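Local coordinates for uncharacterized protein (Nostoc punctiforme, PDB 2R3S) that probably transfers a methyl group to a hydroxyl of a small-molecule acceptor, as a dimeric O-methyltransferase with a Rossmann-like catalytic domain, at residues Y301-A304 with E305-M309; M148-P151 with A152-A156; D112-A115 with A116-G120; T129-P132 with E133-V136; L201-A204 with K205-R209. All blocks are in the same frame, centred on the assembly; numbering follows the deposited sequence.

Interaction 1. Residues Y301-A304 with E305-M309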
loop_
_atom_site.group_PDB
_atom_site.type_symbol
_atom_site.label_atom_id
_atom_site.label_comp_id
_atom_site.label_asym_id
_atom_site.label_seq_id
_atom_site.Cartn_x
_atom_site.Cartn_y
_atom_site.Cartn_z
ATOM N N TYR A 301 -20.519 -1.400 10.570
ATOM C CA TYR A 301 -21.443 -2.091 11.436
ATOM C C TYR A 301 -22.096 -3.282 10.752
ATOM O O TYR A 301 -22.462 -3.225 9.582
ATOM C CB TYR A 301 -22.523 -1.119 11.904
ATOM C CG TYR A 301 -22.028 -0.056 12.850
ATOM C CD1 TYR A 301 -21.581 -0.379 14.120
ATOM C CD2 TYR A 301 -22.032 1.283 12.487
ATOM C CE1 TYR A 301 -21.128 0.602 14.987
ATOM C CE2 TYR A 301 -21.625 2.258 13.362
ATOM C CZ TYR A 301 -21.155 1.915 14.599
ATOM O OH TYR A 301 -20.715 2.886 15.455
ATOM N N THR A 302 -22.254 -4.362 11.509
ATOM C CA THR A 302 -22.938 -5.579 11.022
ATOM C C THR A 302 -24.458 -5.398 11.058
ATOM O O THR A 302 -24.948 -4.432 11.650
ATOM C CB THR A 302 -22.573 -6.773 11.884
ATOM O OG1 THR A 302 -23.039 -6.516 13.210
ATOM C CG2 THR A 302 -21.030 -7.002 11.901
ATOM N N PHE A 303 -25.201 -6.300 10.403
ATOM C CA PHE A 303 -26.661 -6.204 10.346
ATOM C C PHE A 303 -27.258 -6.297 11.738
ATOM O O PHE A 303 -28.058 -5.475 12.099
ATOM C CB PHE A 303 -27.291 -7.272 9.469
ATOM C CG PHE A 303 -28.790 -7.299 9.564
ATOM C CD1 PHE A 303 -29.540 -6.236 9.091
ATOM C CD2 PHE A 303 -29.450 -8.350 10.177
ATOM C CE1 PHE A 303 -30.932 -6.231 9.192
ATOM C CE2 PHE A 303 -30.837 -8.357 10.279
ATOM C CZ PHE A 303 -31.580 -7.290 9.782
ATOM N N ALA A 304 -26.858 -7.303 12.504
ATOM C CA ALA A 304 -27.232 -7.406 13.899
ATOM C C ALA A 304 -27.034 -6.087 14.665
ATOM O O ALA A 304 -27.863 -5.730 15.491
ATOM C CB ALA A 304 -26.430 -8.531 14.575
ATOM N N GLU A 305 -25.933 -5.370 14.416
ATOM C CA GLU A 305 -25.703 -4.104 15.105
ATOM C C GLU A 305 -26.688 -3.039 14.644
ATOM O O GLU A 305 -27.220 -2.300 15.463
ATOM C CB GLU A 305 -24.285 -3.616 14.913
ATOM C CG GLU A 305 -23.291 -4.307 15.816
ATOM C CD GLU A 305 -21.848 -3.964 15.480
ATOM O OE1 GLU A 305 -21.508 -3.844 14.290
ATOM O OE2 GLU A 305 -21.036 -3.822 16.402
ATOM N N TYR A 306 -26.945 -2.983 13.342
ATOM C CA TYR A 306 -27.895 -2.020 12.787
ATOM C C TYR A 306 -29.358 -2.338 13.139
ATOM O O TYR A 306 -30.151 -1.435 13.353
ATOM C CB TYR A 306 -27.775 -1.948 11.259
ATOM C CG TYR A 306 -26.644 -1.074 10.725
ATOM C CD1 TYR A 306 -26.373 0.160 11.286
ATOM C CD2 TYR A 306 -25.897 -1.468 9.619
ATOM C CE1 TYR A 306 -25.366 0.967 10.797
ATOM C CE2 TYR A 306 -24.878 -0.659 9.118
ATOM C CZ TYR A 306 -24.633 0.566 9.714
ATOM O OH TYR A 306 -23.648 1.384 9.257
ATOM N N GLU A 307 -29.709 -3.618 13.131
ATOM C CA GLU A 307 -31.032 -4.098 13.543
ATOM C C GLU A 307 -31.333 -3.618 14.954
ATOM O O GLU A 307 -32.434 -3.142 15.239
ATOM C CB GLU A 307 -31.062 -5.627 13.470
ATOM C CG GLU A 307 -32.378 -6.308 13.832
ATOM C CD GLU A 307 -32.341 -7.794 13.512
ATOM O OE1 GLU A 307 -31.370 -8.479 13.943
ATOM O OE2 GLU A 307 -33.269 -8.267 12.818
ATOM N N SER A 308 -30.336 -3.704 15.823
ATOM C CA SER A 308 -30.465 -3.219 17.198
ATOM C C SER A 308 -30.603 -1.690 17.330
ATOM O O SER A 308 -31.194 -1.200 18.288
ATOM C CB SER A 308 -29.275 -3.690 18.013
ATOM O OG SER A 308 -29.229 -3.029 19.253
HETATM N N MSE A 309 -30.017 -0.937 16.401
HETATM C CA MSE A 309 -30.120 0.516 16.435
HETATM C C MSE A 309 -31.513 0.934 16.012
HETATM O O MSE A 309 -32.133 1.788 16.635
HETATM C CB MSE A 309 -29.079 1.145 15.519
HETATM C CG MSE A 309 -27.676 0.974 16.023
HETATM SE SE MSE A 309 -26.387 1.838 14.832
HETATM C CE MSE A 309 -25.145 0.307 14.564
HETATM O O HOH W 1 -21.572 -0.169 8.238
HETATM O O HOH W 2 -30.081 -7.594 16.204
#

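Interaction 2. Residues M148-P151 with A152-A156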
loop_
_atom_site.group_PDB
_atom_site.type_symbol
_atom_site.label_atom_id
_atom_site.label_comp_id
_atom_site.label_asym_id
_atom_site.label_seq_id
_atom_site.Cartn_x
_atom_site.Cartn_y
_atom_site.Cartn_z
HETATM N N MSE A 148 -21.357 5.137 -8.013
HETATM C CA MSE A 148 -22.590 5.136 -7.206
HETATM C C MSE A 148 -23.826 5.191 -8.088
HETATM O O MSE A 148 -24.948 4.995 -7.613
HETATM C CB MSE A 148 -22.611 6.290 -6.195
HETATM C CG MSE A 148 -21.543 6.234 -5.134
HETATM SE SE MSE A 148 -21.331 4.491 -4.203
HETATM C CE MSE A 148 -19.614 4.927 -3.391
ATOM N N ALA A 149 -23.614 5.414 -9.378
ATOM C CA ALA A 149 -24.709 5.520 -10.339
ATOM C C ALA A 149 -25.547 4.238 -10.402
ATOM O O ALA A 149 -26.772 4.282 -10.320
ATOM C CB ALA A 149 -24.162 5.882 -11.709
ATOM N N ASN A 150 -24.881 3.097 -10.525
ATOM C CA ASN A 150 -25.576 1.821 -10.659
ATOM C C ASN A 150 -26.319 1.464 -9.370
ATOM O O ASN A 150 -27.509 1.148 -9.408
ATOM C CB ASN A 150 -24.616 0.687 -11.082
ATOM C CG ASN A 150 -25.335 -0.660 -11.222
ATOM O OD1 ASN A 150 -26.270 -0.781 -12.015
ATOM N ND2 ASN A 150 -24.929 -1.655 -10.426
ATOM N N PRO A 151 -25.635 1.522 -8.215
ATOM C CA PRO A 151 -26.393 1.207 -7.007
ATOM C C PRO A 151 -27.575 2.142 -6.770
ATOM O O PRO A 151 -28.579 1.689 -6.270
ATOM C CB PRO A 151 -25.373 1.340 -5.892
ATOM C CG PRO A 151 -24.045 1.352 -6.551
ATOM C CD PRO A 151 -24.227 1.820 -7.937
ATOM N N ALA A 152 -27.455 3.428 -7.144
ATOM C CA ALA A 152 -28.584 4.371 -7.043
ATOM C C ALA A 152 -29.799 3.885 -7.844
ATOM O O ALA A 152 -30.926 3.921 -7.350
ATOM C CB ALA A 152 -28.165 5.797 -7.465
ATOM N N GLN A 153 -29.554 3.428 -9.069
ATOM C CA GLN A 153 -30.569 2.800 -9.904
ATOM C C GLN A 153 -31.109 1.507 -9.305
ATOM O O GLN A 153 -32.312 1.254 -9.361
ATOM C CB GLN A 153 -29.995 2.481 -11.296
ATOM C CG GLN A 153 -29.611 3.708 -12.139
ATOM C CD GLN A 153 -30.793 4.597 -12.422
ATOM O OE1 GLN A 153 -31.866 4.111 -12.770
ATOM N NE2 GLN A 153 -30.609 5.912 -12.267
ATOM N N LEU A 154 -30.245 0.678 -8.734
ATOM C CA LEU A 154 -30.717 -0.570 -8.141
ATOM C C LEU A 154 -31.653 -0.263 -6.971
ATOM O O LEU A 154 -32.722 -0.849 -6.872
ATOM C CB LEU A 154 -29.575 -1.499 -7.692
ATOM C CG LEU A 154 -28.598 -2.021 -8.773
ATOM C CD1 LEU A 154 -27.428 -2.781 -8.115
ATOM C CD2 LEU A 154 -29.278 -2.890 -9.819
ATOM N N ILE A 155 -31.270 0.670 -6.107
ATOM C CA ILE A 155 -32.109 1.013 -4.957
ATOM C C ILE A 155 -33.443 1.560 -5.428
ATOM O O ILE A 155 -34.476 1.170 -4.930
ATOM C CB ILE A 155 -31.419 1.982 -4.006
ATOM C CG1 ILE A 155 -30.313 1.226 -3.246
ATOM C CG2 ILE A 155 -32.458 2.634 -3.059
ATOM C CD1 ILE A 155 -29.472 2.088 -2.310
ATOM N N ALA A 156 -33.404 2.418 -6.441
ATOM C CA ALA A 156 -34.609 2.958 -7.073
ATOM C C ALA A 156 -35.566 1.851 -7.532
ATOM O O ALA A 156 -36.751 1.871 -7.187
ATOM C CB ALA A 156 -34.231 3.828 -8.218
HETATM O O HOH W 3 -27.835 6.477 -10.981
#

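Interaction 3. Residues D112-A115 with A116-G120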
loop_
_atom_site.group_PDB
_atom_site.type_symbol
_atom_site.label_atom_id
_atom_site.label_comp_id
_atom_site.label_asym_id
_atom_site.label_seq_id
_atom_site.Cartn_x
_atom_site.Cartn_y
_atom_site.Cartn_z
ATOM N N ASP A 112 -0.288 7.894 10.821
ATOM C CA ASP A 112 -0.022 7.320 12.156
ATOM C C ASP A 112 -1.219 6.528 12.643
ATOM O O ASP A 112 -2.008 6.978 13.461
ATOM C CB ASP A 112 0.384 8.395 13.177
ATOM C CG ASP A 112 1.287 7.839 14.331
ATOM O OD1 ASP A 112 1.440 6.601 14.520
ATOM O OD2 ASP A 112 1.869 8.690 15.038
ATOM N N LEU A 113 -1.337 5.330 12.105
ATOM C CA LEU A 113 -2.360 4.400 12.499
ATOM C C LEU A 113 -2.050 3.892 13.897
ATOM O O LEU A 113 -2.971 3.583 14.646
ATOM C CB LEU A 113 -2.438 3.273 11.479
ATOM C CG LEU A 113 -3.676 2.411 11.368
ATOM C CD1 LEU A 113 -4.947 3.243 11.201
ATOM C CD2 LEU A 113 -3.465 1.458 10.186
ATOM N N THR A 114 -0.771 3.856 14.277
ATOM C CA THR A 114 -0.411 3.473 15.639
ATOM C C THR A 114 -1.097 4.374 16.648
ATOM O O THR A 114 -1.635 3.886 17.635
ATOM C CB THR A 114 1.091 3.496 15.897
ATOM O OG1 THR A 114 1.758 2.669 14.925
ATOM C CG2 THR A 114 1.386 2.971 17.307
ATOM N N ALA A 115 -1.084 5.681 16.377
ATOM C CA ALA A 115 -1.745 6.695 17.187
ATOM C C ALA A 115 -3.235 6.428 17.306
ATOM O O ALA A 115 -3.789 6.517 18.399
ATOM C CB ALA A 115 -1.510 8.095 16.599
ATOM N N ALA A 116 -3.886 6.139 16.181
ATOM C CA ALA A 116 -5.311 5.799 16.185
ATOM C C ALA A 116 -5.638 4.539 16.969
ATOM O O ALA A 116 -6.660 4.470 17.653
ATOM C CB ALA A 116 -5.855 5.673 14.730
ATOM N N VAL A 117 -4.812 3.517 16.848
ATOM C CA VAL A 117 -5.037 2.272 17.607
ATOM C C VAL A 117 -4.874 2.544 19.095
ATOM O O VAL A 117 -5.670 2.095 19.923
ATOM C CB VAL A 117 -4.075 1.126 17.155
ATOM C CG1 VAL A 117 -4.234 -0.081 18.063
ATOM C CG2 VAL A 117 -4.312 0.772 15.680
ATOM N N LEU A 118 -3.872 3.340 19.437
ATOM C CA LEU A 118 -3.623 3.690 20.833
ATOM C C LEU A 118 -4.807 4.397 21.477
ATOM O O LEU A 118 -5.207 4.050 22.582
ATOM C CB LEU A 118 -2.372 4.572 20.957
ATOM C CG LEU A 118 -1.049 3.832 21.061
ATOM C CD1 LEU A 118 0.112 4.848 21.017
ATOM C CD2 LEU A 118 -0.967 2.973 22.355
ATOM N N LYS A 119 -5.380 5.363 20.765
ATOM C CA LYS A 119 -6.398 6.225 21.334
ATOM C C LYS A 119 -7.836 5.785 21.067
ATOM O O LYS A 119 -8.753 6.253 21.751
ATOM C CB LYS A 119 -6.160 7.687 20.906
ATOM C CG LYS A 119 -6.528 8.068 19.475
ATOM C CD LYS A 119 -6.269 9.584 19.230
ATOM C CE LYS A 119 -7.437 10.471 19.709
ATOM N NZ LYS A 119 -7.295 11.921 19.365
ATOM N N GLY A 120 -8.033 4.887 20.099
ATOM C CA GLY A 120 -9.354 4.294 19.803
ATOM C C GLY A 120 -10.179 5.060 18.775
ATOM O O GLY A 120 -11.408 5.008 18.764
#

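Interaction 4. Residues T129-P132 with E133-V136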
loop_
_atom_site.group_PDB
_atom_site.type_symbol
_atom_site.label_atom_id
_atom_site.label_comp_id
_atom_site.label_asym_id
_atom_site.label_seq_id
_atom_site.Cartn_x
_atom_site.Cartn_y
_atom_site.Cartn_z
ATOM N N THR A 129 -12.572 13.668 9.565
ATOM C CA THR A 129 -13.376 14.051 8.420
ATOM C C THR A 129 -14.769 14.491 8.813
ATOM O O THR A 129 -15.542 14.903 7.955
ATOM C CB THR A 129 -13.516 12.864 7.430
ATOM O OG1 THR A 129 -14.087 11.740 8.122
ATOM C CG2 THR A 129 -12.178 12.507 6.807
ATOM N N LEU A 130 -15.098 14.411 10.104
ATOM C CA LEU A 130 -16.426 14.780 10.600
ATOM C C LEU A 130 -16.533 16.252 11.035
ATOM O O LEU A 130 -17.595 16.675 11.475
ATOM C CB LEU A 130 -16.849 13.828 11.732
ATOM C CG LEU A 130 -16.803 12.324 11.355
ATOM C CD1 LEU A 130 -17.661 11.492 12.277
ATOM C CD2 LEU A 130 -17.210 12.047 9.863
ATOM N N SER A 131 -15.462 17.038 10.903
ATOM C CA SER A 131 -15.563 18.479 11.175
ATOM C C SER A 131 -16.569 19.126 10.212
ATOM O O SER A 131 -16.694 18.685 9.076
ATOM C CB SER A 131 -14.201 19.189 11.123
ATOM O OG SER A 131 -13.588 19.100 9.860
ATOM N N PRO A 132 -17.330 20.130 10.688
ATOM C CA PRO A 132 -18.323 20.799 9.845
ATOM C C PRO A 132 -17.794 21.272 8.495
ATOM O O PRO A 132 -16.714 21.880 8.415
ATOM C CB PRO A 132 -18.741 21.990 10.696
ATOM C CG PRO A 132 -18.606 21.487 12.070
ATOM C CD PRO A 132 -17.355 20.676 12.059
ATOM N N GLU A 133 -18.555 20.946 7.457
ATOM C CA GLU A 133 -18.254 21.325 6.088
ATOM C C GLU A 133 -16.841 20.947 5.617
ATOM O O GLU A 133 -16.206 21.697 4.860
ATOM C CB GLU A 133 -18.509 22.816 5.920
ATOM C CG GLU A 133 -19.901 23.215 6.402
ATOM C CD GLU A 133 -20.214 24.685 6.155
ATOM O OE1 GLU A 133 -19.563 25.530 6.808
ATOM O OE2 GLU A 133 -21.109 24.983 5.324
ATOM N N HIS A 134 -16.352 19.780 6.044
ATOM C CA HIS A 134 -15.024 19.341 5.653
ATOM C C HIS A 134 -15.021 19.202 4.126
ATOM O O HIS A 134 -15.966 18.629 3.551
ATOM C CB HIS A 134 -14.669 18.013 6.324
ATOM C CG HIS A 134 -13.203 17.692 6.294
ATOM N ND1 HIS A 134 -12.505 17.512 5.121
ATOM C CD2 HIS A 134 -12.307 17.521 7.294
ATOM C CE1 HIS A 134 -11.241 17.250 5.399
ATOM N NE2 HIS A 134 -11.092 17.259 6.712
ATOM N N PRO A 135 -14.001 19.778 3.448
ATOM C CA PRO A 135 -14.000 19.784 1.977
ATOM C C PRO A 135 -13.768 18.424 1.309
ATOM O O PRO A 135 -13.981 18.293 0.109
ATOM C CB PRO A 135 -12.869 20.755 1.638
ATOM C CG PRO A 135 -11.945 20.671 2.801
ATOM C CD PRO A 135 -12.837 20.505 3.998
ATOM N N VAL A 136 -13.340 17.421 2.070
ATOM C CA VAL A 136 -13.156 16.084 1.525
ATOM C C VAL A 136 -14.483 15.517 0.965
ATOM O O VAL A 136 -14.458 14.661 0.092
ATOM C CB VAL A 136 -12.454 15.124 2.535
ATOM C CG1 VAL A 136 -13.435 14.559 3.597
ATOM C CG2 VAL A 136 -11.709 14.026 1.781
#

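Interaction 5. Residues L201-A204 with K205-R209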
loop_
_atom_site.group_PDB
_atom_site.type_symbol
_atom_site.label_atom_id
_atom_site.label_comp_id
_atom_site.label_asym_id
_atom_site.label_seq_id
_atom_site.Cartn_x
_atom_site.Cartn_y
_atom_site.Cartn_z
ATOM N N LEU A 201 -24.009 20.022 -1.461
ATOM C CA LEU A 201 -25.282 20.140 -2.182
ATOM C C LEU A 201 -25.195 20.879 -3.514
ATOM O O LEU A 201 -26.066 20.703 -4.365
ATOM C CB LEU A 201 -26.335 20.813 -1.306
ATOM C CG LEU A 201 -26.801 20.032 -0.092
ATOM C CD1 LEU A 201 -27.557 20.966 0.844
ATOM C CD2 LEU A 201 -27.646 18.834 -0.521
ATOM N N GLU A 202 -24.170 21.705 -3.699
ATOM C CA GLU A 202 -23.939 22.305 -5.007
ATOM C C GLU A 202 -23.719 21.219 -6.053
ATOM O O GLU A 202 -24.250 21.317 -7.161
ATOM C CB GLU A 202 -22.774 23.286 -4.956
ATOM C CG GLU A 202 -23.097 24.562 -4.172
ATOM C CD GLU A 202 -24.350 25.267 -4.684
ATOM O OE1 GLU A 202 -24.533 25.384 -5.923
ATOM O OE2 GLU A 202 -25.161 25.693 -3.841
ATOM N N VAL A 203 -22.987 20.154 -5.688
ATOM C CA VAL A 203 -22.791 19.007 -6.596
ATOM C C VAL A 203 -24.119 18.269 -6.874
ATOM O O VAL A 203 -24.464 17.985 -8.038
ATOM C CB VAL A 203 -21.745 17.996 -6.042
ATOM C CG1 VAL A 203 -21.502 16.855 -7.070
ATOM C CG2 VAL A 203 -20.451 18.723 -5.660
ATOM N N ALA A 204 -24.832 17.951 -5.795
ATOM C CA ALA A 204 -26.143 17.291 -5.851
ATOM C C ALA A 204 -27.121 18.036 -6.741
ATOM O O ALA A 204 -27.841 17.429 -7.554
ATOM C CB ALA A 204 -26.723 17.133 -4.416
ATOM N N LYS A 205 -27.148 19.354 -6.593
ATOM C CA LYS A 205 -28.034 20.195 -7.407
ATOM C C LYS A 205 -27.649 20.110 -8.857
ATOM O O LYS A 205 -28.499 19.967 -9.729
ATOM C CB LYS A 205 -27.991 21.664 -6.960
ATOM C CG LYS A 205 -29.057 22.037 -5.948
ATOM C CD LYS A 205 -28.571 23.105 -4.962
ATOM C CE LYS A 205 -28.381 24.466 -5.590
ATOM N NZ LYS A 205 -27.514 25.320 -4.709
ATOM N N GLU A 206 -26.350 20.210 -9.109
ATOM C CA GLU A 206 -25.856 20.119 -10.462
ATOM C C GLU A 206 -26.198 18.778 -11.087
ATOM O O GLU A 206 -26.602 18.716 -12.255
ATOM C CB GLU A 206 -24.343 20.366 -10.465
ATOM C CG GLU A 206 -23.677 20.456 -11.862
ATOM C CD GLU A 206 -24.405 21.383 -12.858
ATOM O OE1 GLU A 206 -25.150 22.332 -12.438
ATOM O OE2 GLU A 206 -24.218 21.128 -14.077
ATOM N N ASN A 207 -26.059 17.697 -10.317
ATOM C CA ASN A 207 -26.453 16.378 -10.796
ATOM C C ASN A 207 -27.969 16.242 -11.027
ATOM O O ASN A 207 -28.387 15.603 -11.988
ATOM C CB ASN A 207 -25.890 15.250 -9.887
ATOM C CG ASN A 207 -24.398 15.005 -10.116
ATOM O OD1 ASN A 207 -23.900 15.149 -11.219
ATOM N ND2 ASN A 207 -23.689 14.643 -9.070
ATOM N N ALA A 208 -28.789 16.863 -10.182
ATOM C CA ALA A 208 -30.245 16.878 -10.409
ATOM C C ALA A 208 -30.562 17.615 -11.701
ATOM O O ALA A 208 -31.374 17.174 -12.511
ATOM C CB ALA A 208 -30.964 17.514 -9.238
ATOM N N ARG A 209 -29.919 18.762 -11.875
ATOM C CA ARG A 209 -29.988 19.529 -13.131
ATOM C C ARG A 209 -29.628 18.645 -14.337
ATOM O O ARG A 209 -30.433 18.463 -15.241
ATOM C CB ARG A 209 -29.046 20.726 -13.020
ATOM C CG ARG A 209 -29.567 22.009 -13.588
ATOM C CD ARG A 209 -29.036 22.215 -14.972
ATOM N NE ARG A 209 -27.583 22.437 -14.978
ATOM C CZ ARG A 209 -26.729 21.964 -15.896
ATOM N NH1 ARG A 209 -27.132 21.209 -16.913
ATOM N NH2 ARG A 209 -25.437 22.239 -15.788
#

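Interaction 1. Residues Y301-A304 with E305-M309
A capping box formed by Thr302 and Glu305 opens the helix 303-312 of the Rossmann-like methyltransferase domain. Thr302 is the N-cap: its OG1 accepts a weak bond from Glu305 N at 3.3 Å, and Glu305 answers by taking Thr302 N on OE1 at 2.9 Å, through the anti lone pair, with an N-H...O angle of 163°. Threonine suits the cap because its short hydroxyl, set between backbone N and carbonyl carbon (chi1 63°), faces the first turn; glutamate, three residues on, is long enough to fold back over it. Arg278 forms a salt bridge with the same OE1, which probably favours the ionised carboxylate.

Ahead of the cap, Tyr301 turns back against the helix in the manner of a hydrophobic staple. Its CB lies over one face of the Tyr306 ring, 3.6 Å from the centroid, while its ring presents an edge to that face, the planes 65° apart. A water joins Tyr301 N to Tyr306 OH, and the hydroxyl of Tyr301 is bound by the carbonyl of Phe245. On the helix 247-260 side, Met309, a selenomethionine, bends at chi3 to bring CE over the Tyr301 ring, 3.7 Å from the centroid, with SE higher above the same face, a Met-aromatic contact.

On a different side of the helix, Phe303 leans toward strands 317-321 and 329-334, and Glu307 CB sits over its ring. A second water donates to both Ala304 O, at 3.0 Å, and Glu307 OE1, at 2.7 Å.

Interaction 2. Residues M148-P151 with A152-A156
Met148 O receives Ala152 N at 3.0 Å near the start of helix 149-159, which packs on the central sheet of the Rossmann-like domain. The methyl of Ala152 rests 3.3 Å from that same Met148 O, and a side chain this small lets Phe179 of helix 178-186 come close. Ala149 follows; its carbonyl takes two donors, Gln153 N at 3.2 Å and a water that also accepts from Gln153 NE2. Gln153 bends at chi2 (-61°), which carries its amide toward helix 178-186, where His186 and Gln185 bind it.

Asn150 accepts Leu154 N at its carbonyl. With CG anti to the backbone N (chi1 180°), its amide leans forward toward the next turn and crosses Leu154 obliquely, ND2 lying 3.6 Å from Leu154 CD1 on the more open flank. Were Leu154 cut back to alanine, the Asn150 amide would probably lose this apolar neighbour and be free to turn, with a gap opened beside Thr325.

Pro151 has no N-H to give, probably a small cost near a helix start, where few N-H groups have a helical acceptor, and its ring meets Phe270 of strand 265-271. Its carbonyl binds Ile155 N at 2.9 Å, with an N-H...O angle of 166°. Ile155, branched and apolar, suits the sheet side, touching Ile268 and Phe270; its CG1 also lies 3.5 Å from Pro151 O.

Interaction 3. Residues D112-A115 with A116-G120
Leu113 O and Thr114 O accept from Val117 N and Leu118 N respectively, each at 2.9 Å, and form the middle of the short helix 113-119. Lys119 N to Ala115 O, at 3.1 Å, follows, whereas Ala116 N to Asp112 O, at 3.4 Å, is weak. Side chains meet lightly: Leu113 CD1 is 4.4 Å from Ala116 CB, while Val117 CG2 lies 3.3 Å from Leu113 O, put there by a first torsion that sets this methyl beside the backbone N.

Both ends are finished. Asp112, the N-cap, accepts Ala115 N on OD1 at 3.3 Å from well above the carboxylate plane; Gly120, with positive phi, ends the helix where a side chain would strike the preceding carbonyl.

Further out, Leu113, Ala116 and Val117 give helix 282-294 an apolar surface, and the second subunit packs against Leu113, Thr114, Val117 and Leu118. Thr114 OG1 bonds to Glu28 of the second subunit. Val117 O and Gly120 O, at and just past the C-terminal end, accept from Ser52 and Arg54 of that subunit; carbonyls at a helix end often have no later N-H to bind. The dimer interface here thus combines apolar packing with hydrogen bonds.

Interaction 4. Residues T129-P132 with E133-V136
Ser131 O and His134 N, joined by a weak bond at 3.2 Å, close a type II beta turn over Ser131 to His134, in the loop that leads into helix 136-143. The tight part lies under the His134 side chain. Its CB sits 3.5 Å from Ser131 O and 3.6 Å from Thr129 O, and the ring edge carrying CD2 comes to Ser131 OG at 3.3 Å. With CG anti to the backbone N (chi1 -163°), the imidazole turns back over the chain, and ND1 accepts Val136 N at 3.2 Å, the donor almost in the ring plane. A lysine in place of His134 would probably lose this acceptor, leaving Val136 N without its cap and Ser131 OG without the ring edge beside it.

The other side of the turn is loose. Pro132 and Glu133 occupy its two corners and are exposed. Proline suits the first, whose phi is about -51°; Glu133 takes a positive phi of 53°, a position more usual for glycine or asparagine, and its extended side chain reaches outward to touch Trp197.

Inside, Thr129 anchors the loop, its OG1 bonded to Thr294 O and its carbonyl to Trp137 NE1, while Met105 and Ile106 of helix 104-107 pack beside Val136. An ordinary methyl-methyl contact spans this buried side: Thr129 CG2 lies 4.0 Å from Val136 CG1.

Interaction 5. Residues L201-A204 with K205-R209
Leu201 O takes Lys205 N at 2.8 Å, an i to i+4 backbone bond of helix 198-211, and the same carbonyl is lined by the aliphatic part of the lysine, whose CD lies 3.5 Å from Leu201 O. The regular pattern continues: Val203 O takes Asn207 N at 2.8 Å, and Ala204 O takes Ala208 N at 2.9 Å. Val203 and Asn207 point the same way one turn apart, with Val203 CG1 3.7 Å from Asn207 ND2; that amide's polar partner is His176 O, outside the helix.

On the exposed flank the side chains of Glu202 and Lys205 run side by side. Glu202 bends at chi2 (-55°) to turn its carboxylate toward the next turn, and Lys205 kinks at chi2 and chi3 to bring its ammonium back over it. Glu202 OE2 and Lys205 NZ, modelled 2.5 Å apart, make a doubtful salt bridge, too short to be taken literally, and Glu202 has two deposited conformers, which makes the distance uncertain. Long charged chains of opposite sign suit such an exposed flank.

The helix is the crossover of a beta-alpha-beta unit, between strands 191-196 and 217-221. Leu201, Ala204 and Ala208 lie toward strand 217-221, the two alanines small enough to let Tyr217 approach. Asn207 and Ala208 meet helix 178-186, and Val203 touches helix 136-143, so one helix packs against a strand and two helices at once.

All five contacts are partly buried; interactions 1 and 2 bury four residues each, and interaction 3 lies at the subunit interface. Interactions 2 and 5 belong to sheet-packing helices: helix 149-159 lies against strand 265-271, helix 198-211 against edge strand 217-221, and both meet helix 178-186. Interaction 5 adds a charged pair, its geometry uncertain. Interaction 1, near the other edge of the sheet, packs aromatic rings at a helix start. Interaction 4 has only a small buried contact, Thr129 with Val136, and relies on a turn. Two helix starts are capped, by threonine with glutamate and by aspartate, and a histidine makes a capping bond just ahead of a third.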